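Local atomic coordinates of putrescine aminotransferase (PDB entry 6GWI), a protein that probably transfers amino groups from putrescine and related amines to keto acceptors, using pyridoxal-5'-phosphate as its cofactor. Residues P175-G187 with F197-I209. Numbering follows the deposited sequence.
Sequences PGIAHIRQPYWFG and FGQTCAEALEEKI
Phe197 presents one face to the edge of Trp185 in an offset edge-to-face pair, the ring planes 72° apart and the centroid of the five-membered ring 5.6 Å from that of Phe197. Trp185 CD1 makes the approach, and the neighbouring NE1 is hydrogen-bonded to Met192 O. The opposite face of Phe197 carries Cys201 SG, offset toward the rim, while Tyr184 N lies at the ring's edge. With CG anti to the backbone N (chi1 -177°), Phe197 reaches out from the helix to the backbone turning at Pro183, the centre of an inverse gamma turn; its CE2 comes within 3.4 Å of Tyr184 C. The Arg181 guanidinium stands nearly perpendicular to the same ring, NH2 at its edge, 3.6 Å from CE1. NH1 rests on Thr200 CG2, and the aliphatic part of the arginine passes over Ala204 CB.

Further along, Ile180 divides its branches: CD1 packs on Leu205, while CG2 presses unusually close to Lys208 CB, at 3.4 Å. Lys208 then runs past Ile180 so that its CE reaches Ala178 CB at 3.7 Å, and its ammonium pairs with Glu211. Water 2 bridges the backbones, donating to Arg181 O and to Cys201 O (2.8 Å).

Strand 177-180 is an outermost strand of the chain's four-stranded parallel sheet, and residues 197-209 run back nearly antiparallel to it, at 150°. With the Gln182 side chain about 12 Å from bound pyridoxal-5'-phosphate, this is structural packing beside the site. Strand 217-222 follows, completing a beta-alpha-beta crossover that skips 142-146, presumably right-handed, as usual in the large domain of fold-type I PLP enzymes.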
# COMPACT_ATOMS: atom_id res chain seq x y z
N PRO B 175 0.24 4.17 -19.10
CA PRO B 175 0.28 5.11 -20.23
C PRO B 175 -0.15 6.52 -19.84
O PRO B 175 -0.84 6.74 -18.84
CB PRO B 175 -0.71 4.51 -21.24
CG PRO B 175 -0.81 3.07 -20.86
CD PRO B 175 -0.69 3.05 -19.37
N GLY B 176 0.26 7.48 -20.66
CA GLY B 176 -0.24 8.83 -20.56
C GLY B 176 0.38 9.70 -19.49
O GLY B 176 -0.31 10.58 -18.95
N ILE B 177 1.65 9.49 -19.17
CA ILE B 177 2.38 10.32 -18.21
C ILE B 177 3.52 11.00 -18.96
O ILE B 177 4.37 10.32 -19.55
CB ILE B 177 2.95 9.52 -17.04
CG1 ILE B 177 1.92 8.54 -16.47
CG2 ILE B 177 3.47 10.47 -15.96
CD1 ILE B 177 0.68 9.17 -15.98
N ALA B 178 3.57 12.33 -18.90
CA ALA B 178 4.68 13.11 -19.43
C ALA B 178 5.48 13.72 -18.28
O ALA B 178 5.03 13.75 -17.13
CB ALA B 178 4.19 14.21 -20.37
N HIS B 179 6.70 14.16 -18.60
CA HIS B 179 7.60 14.72 -17.59
C HIS B 179 8.31 15.96 -18.12
O HIS B 179 8.88 15.94 -19.21
CB HIS B 179 8.62 13.66 -17.16
CG HIS B 179 8.00 12.50 -16.45
ND1 HIS B 179 7.60 11.36 -17.10
CD2 HIS B 179 7.68 12.32 -15.15
CE1 HIS B 179 7.07 10.52 -16.23
NE2 HIS B 179 7.11 11.08 -15.04
N ILE B 180 8.25 17.03 -17.33
CA ILE B 180 8.93 18.27 -17.66
C ILE B 180 10.14 18.43 -16.73
O ILE B 180 10.32 17.67 -15.78
CB ILE B 180 7.99 19.49 -17.55
CG1 ILE B 180 7.48 19.65 -16.11
CG2 ILE B 180 6.83 19.35 -18.52
CD1 ILE B 180 6.61 20.86 -15.88
N ARG B 181 10.95 19.44 -17.01
CA ARG B 181 12.18 19.66 -16.26
C ARG B 181 11.87 20.08 -14.83
O ARG B 181 10.80 20.60 -14.51
CB ARG B 181 13.02 20.74 -16.95
CG ARG B 181 12.34 22.10 -16.98
CD ARG B 181 13.10 23.08 -17.86
NE ARG B 181 14.48 23.26 -17.45
CZ ARG B 181 15.37 24.00 -18.10
NH1 ARG B 181 15.01 24.64 -19.21
NH2 ARG B 181 16.61 24.10 -17.66
N GLN B 182 12.86 19.84 -13.93
CA GLN B 182 12.71 20.11 -12.51
C GLN B 182 13.30 21.47 -12.14
O GLN B 182 14.31 21.89 -12.72
CB GLN B 182 13.40 19.03 -11.67
CG GLN B 182 14.88 18.85 -12.00
CD GLN B 182 15.61 17.98 -11.00
OE1 GLN B 182 15.13 17.73 -9.89
NE2 GLN B 182 16.81 17.54 -11.37
N PRO B 183 12.71 22.19 -11.17
CA PRO B 183 13.25 23.51 -10.79
C PRO B 183 14.46 23.42 -9.86
O PRO B 183 14.48 23.96 -8.76
CB PRO B 183 12.04 24.18 -10.13
CG PRO B 183 11.28 23.04 -9.51
CD PRO B 183 11.46 21.87 -10.46
N TYR B 184 15.51 22.74 -10.34
CA TYR B 184 16.73 22.50 -9.57
C TYR B 184 17.81 23.48 -10.03
O TYR B 184 18.58 23.19 -10.94
CB TYR B 184 17.19 21.06 -9.75
CG TYR B 184 18.42 20.66 -8.96
CD1 TYR B 184 18.83 21.38 -7.84
CD2 TYR B 184 19.15 19.53 -9.32
CE1 TYR B 184 19.95 21.00 -7.12
CE2 TYR B 184 20.26 19.15 -8.61
CZ TYR B 184 20.66 19.88 -7.51
OH TYR B 184 21.77 19.48 -6.81
N TRP B 185 17.89 24.63 -9.36
CA TRP B 185 18.77 25.69 -9.85
C TRP B 185 20.24 25.29 -9.78
O TRP B 185 20.99 25.47 -10.75
CB TRP B 185 18.55 26.98 -9.05
CG TRP B 185 19.42 28.10 -9.54
CD1 TRP B 185 19.21 28.89 -10.63
CD2 TRP B 185 20.66 28.55 -8.97
NE1 TRP B 185 20.23 29.80 -10.77
CE2 TRP B 185 21.14 29.61 -9.76
CE3 TRP B 185 21.41 28.15 -7.85
CZ2 TRP B 185 22.32 30.28 -9.48
CZ3 TRP B 185 22.60 28.82 -7.58
CH2 TRP B 185 23.04 29.87 -8.39
N PHE B 186 20.69 24.75 -8.64
CA PHE B 186 22.11 24.49 -8.49
C PHE B 186 22.59 23.49 -9.54
O PHE B 186 23.65 23.68 -10.15
CB PHE B 186 22.44 23.97 -7.10
CG PHE B 186 23.93 23.87 -6.84
CD1 PHE B 186 24.64 22.75 -7.23
CD2 PHE B 186 24.61 24.91 -6.22
CE1 PHE B 186 26.00 22.66 -7.01
CE2 PHE B 186 25.97 24.83 -5.99
CZ PHE B 186 26.67 23.70 -6.38
N GLY B 187 21.82 22.43 -9.77
CA GLY B 187 22.26 21.40 -10.69
C GLY B 187 22.05 21.74 -12.15
O GLY B 187 22.82 21.29 -13.00
N PHE B 197 15.39 31.37 -13.86
CA PHE B 197 15.32 29.92 -13.95
C PHE B 197 13.95 29.41 -13.51
O PHE B 197 13.35 28.55 -14.17
CB PHE B 197 16.42 29.28 -13.11
CG PHE B 197 16.47 27.79 -13.21
CD1 PHE B 197 16.81 27.17 -14.40
CD2 PHE B 197 16.19 27.00 -12.11
CE1 PHE B 197 16.87 25.80 -14.50
CE2 PHE B 197 16.24 25.62 -12.20
CZ PHE B 197 16.58 25.02 -13.40
N GLY B 198 13.44 29.93 -12.39
CA GLY B 198 12.13 29.50 -11.92
C GLY B 198 11.05 29.72 -12.96
O GLY B 198 10.16 28.88 -13.13
N GLN B 199 11.12 30.83 -13.69
CA GLN B 199 10.11 31.12 -14.70
C GLN B 199 10.27 30.21 -15.91
O GLN B 199 9.27 29.78 -16.50
CB GLN B 199 10.20 32.60 -15.10
CG GLN B 199 9.89 33.53 -13.93
CD GLN B 199 10.21 34.98 -14.23
OE1 GLN B 199 11.04 35.29 -15.08
NE2 GLN B 199 9.54 35.88 -13.52
N THR B 200 11.51 29.89 -16.29
CA THR B 200 11.73 28.94 -17.37
C THR B 200 11.12 27.59 -17.05
O THR B 200 10.44 26.97 -17.88
CB THR B 200 13.23 28.80 -17.64
OG1 THR B 200 13.77 30.06 -18.06
CG2 THR B 200 13.50 27.75 -18.71
N CYS B 201 11.33 27.10 -15.82
CA CYS B 201 10.81 25.79 -15.44
C CYS B 201 9.29 25.79 -15.35
O CYS B 201 8.66 24.77 -15.63
CB CYS B 201 11.46 25.35 -14.13
SG CYS B 201 13.23 25.06 -14.33
N ALA B 202 8.69 26.92 -14.97
CA ALA B 202 7.23 27.04 -15.04
C ALA B 202 6.75 27.07 -16.49
O ALA B 202 5.71 26.48 -16.81
CB ALA B 202 6.77 28.30 -14.30
N GLU B 203 7.47 27.77 -17.36
CA GLU B 203 7.08 27.81 -18.77
C GLU B 203 7.17 26.43 -19.41
O GLU B 203 6.46 26.15 -20.38
CB GLU B 203 7.95 28.81 -19.53
CG GLU B 203 7.63 28.93 -21.02
CD GLU B 203 6.15 29.15 -21.30
OE1 GLU B 203 5.45 29.73 -20.45
OE2 GLU B 203 5.68 28.74 -22.39
N ALA B 204 8.05 25.56 -18.89
CA ALA B 204 8.12 24.20 -19.40
C ALA B 204 6.79 23.48 -19.26
O ALA B 204 6.45 22.65 -20.11
CB ALA B 204 9.22 23.43 -18.68
N LEU B 205 6.04 23.77 -18.20
CA LEU B 205 4.71 23.18 -18.05
C LEU B 205 3.79 23.61 -19.19
O LEU B 205 3.13 22.77 -19.82
CB LEU B 205 4.11 23.57 -16.70
CG LEU B 205 2.67 23.09 -16.48
CD1 LEU B 205 2.60 21.57 -16.54
CD2 LEU B 205 2.12 23.61 -15.16
N GLU B 206 3.73 24.91 -19.46
CA GLU B 206 2.90 25.39 -20.56
C GLU B 206 3.33 24.74 -21.87
O GLU B 206 2.48 24.33 -22.68
CB GLU B 206 2.99 26.91 -20.68
CG GLU B 206 2.26 27.47 -21.89
CD GLU B 206 1.81 28.90 -21.71
OE1 GLU B 206 2.62 29.72 -21.21
OE2 GLU B 206 0.65 29.21 -22.05
N GLU B 207 4.64 24.63 -22.11
CA GLU B 207 5.12 24.00 -23.33
C GLU B 207 4.62 22.57 -23.44
O GLU B 207 4.15 22.15 -24.50
CB GLU B 207 6.65 24.03 -23.36
CG GLU B 207 7.26 25.42 -23.39
CD GLU B 207 8.76 25.41 -23.13
OE1 GLU B 207 9.42 24.40 -23.46
OE2 GLU B 207 9.28 26.41 -22.59
N LYS B 208 4.68 21.82 -22.34
CA LYS B 208 4.24 20.43 -22.39
C LYS B 208 2.74 20.36 -22.67
O LYS B 208 2.29 19.52 -23.47
CB LYS B 208 4.56 19.72 -21.08
CG LYS B 208 4.52 18.21 -21.18
CD LYS B 208 5.75 17.76 -21.96
CE LYS B 208 5.51 16.62 -22.91
NZ LYS B 208 6.83 16.20 -23.46
N ILE B 209 1.96 21.22 -22.02
CA ILE B 209 0.52 21.28 -22.25
C ILE B 209 0.22 21.52 -23.73
O ILE B 209 -0.59 20.81 -24.34
CB ILE B 209 -0.11 22.38 -21.37
CG1 ILE B 209 -0.05 21.97 -19.89
CG2 ILE B 209 -1.54 22.68 -21.79
CD1 ILE B 209 -0.30 23.10 -18.92
O HOH W 1 7.54 13.70 -21.34
O HOH W 2 8.81 22.59 -13.83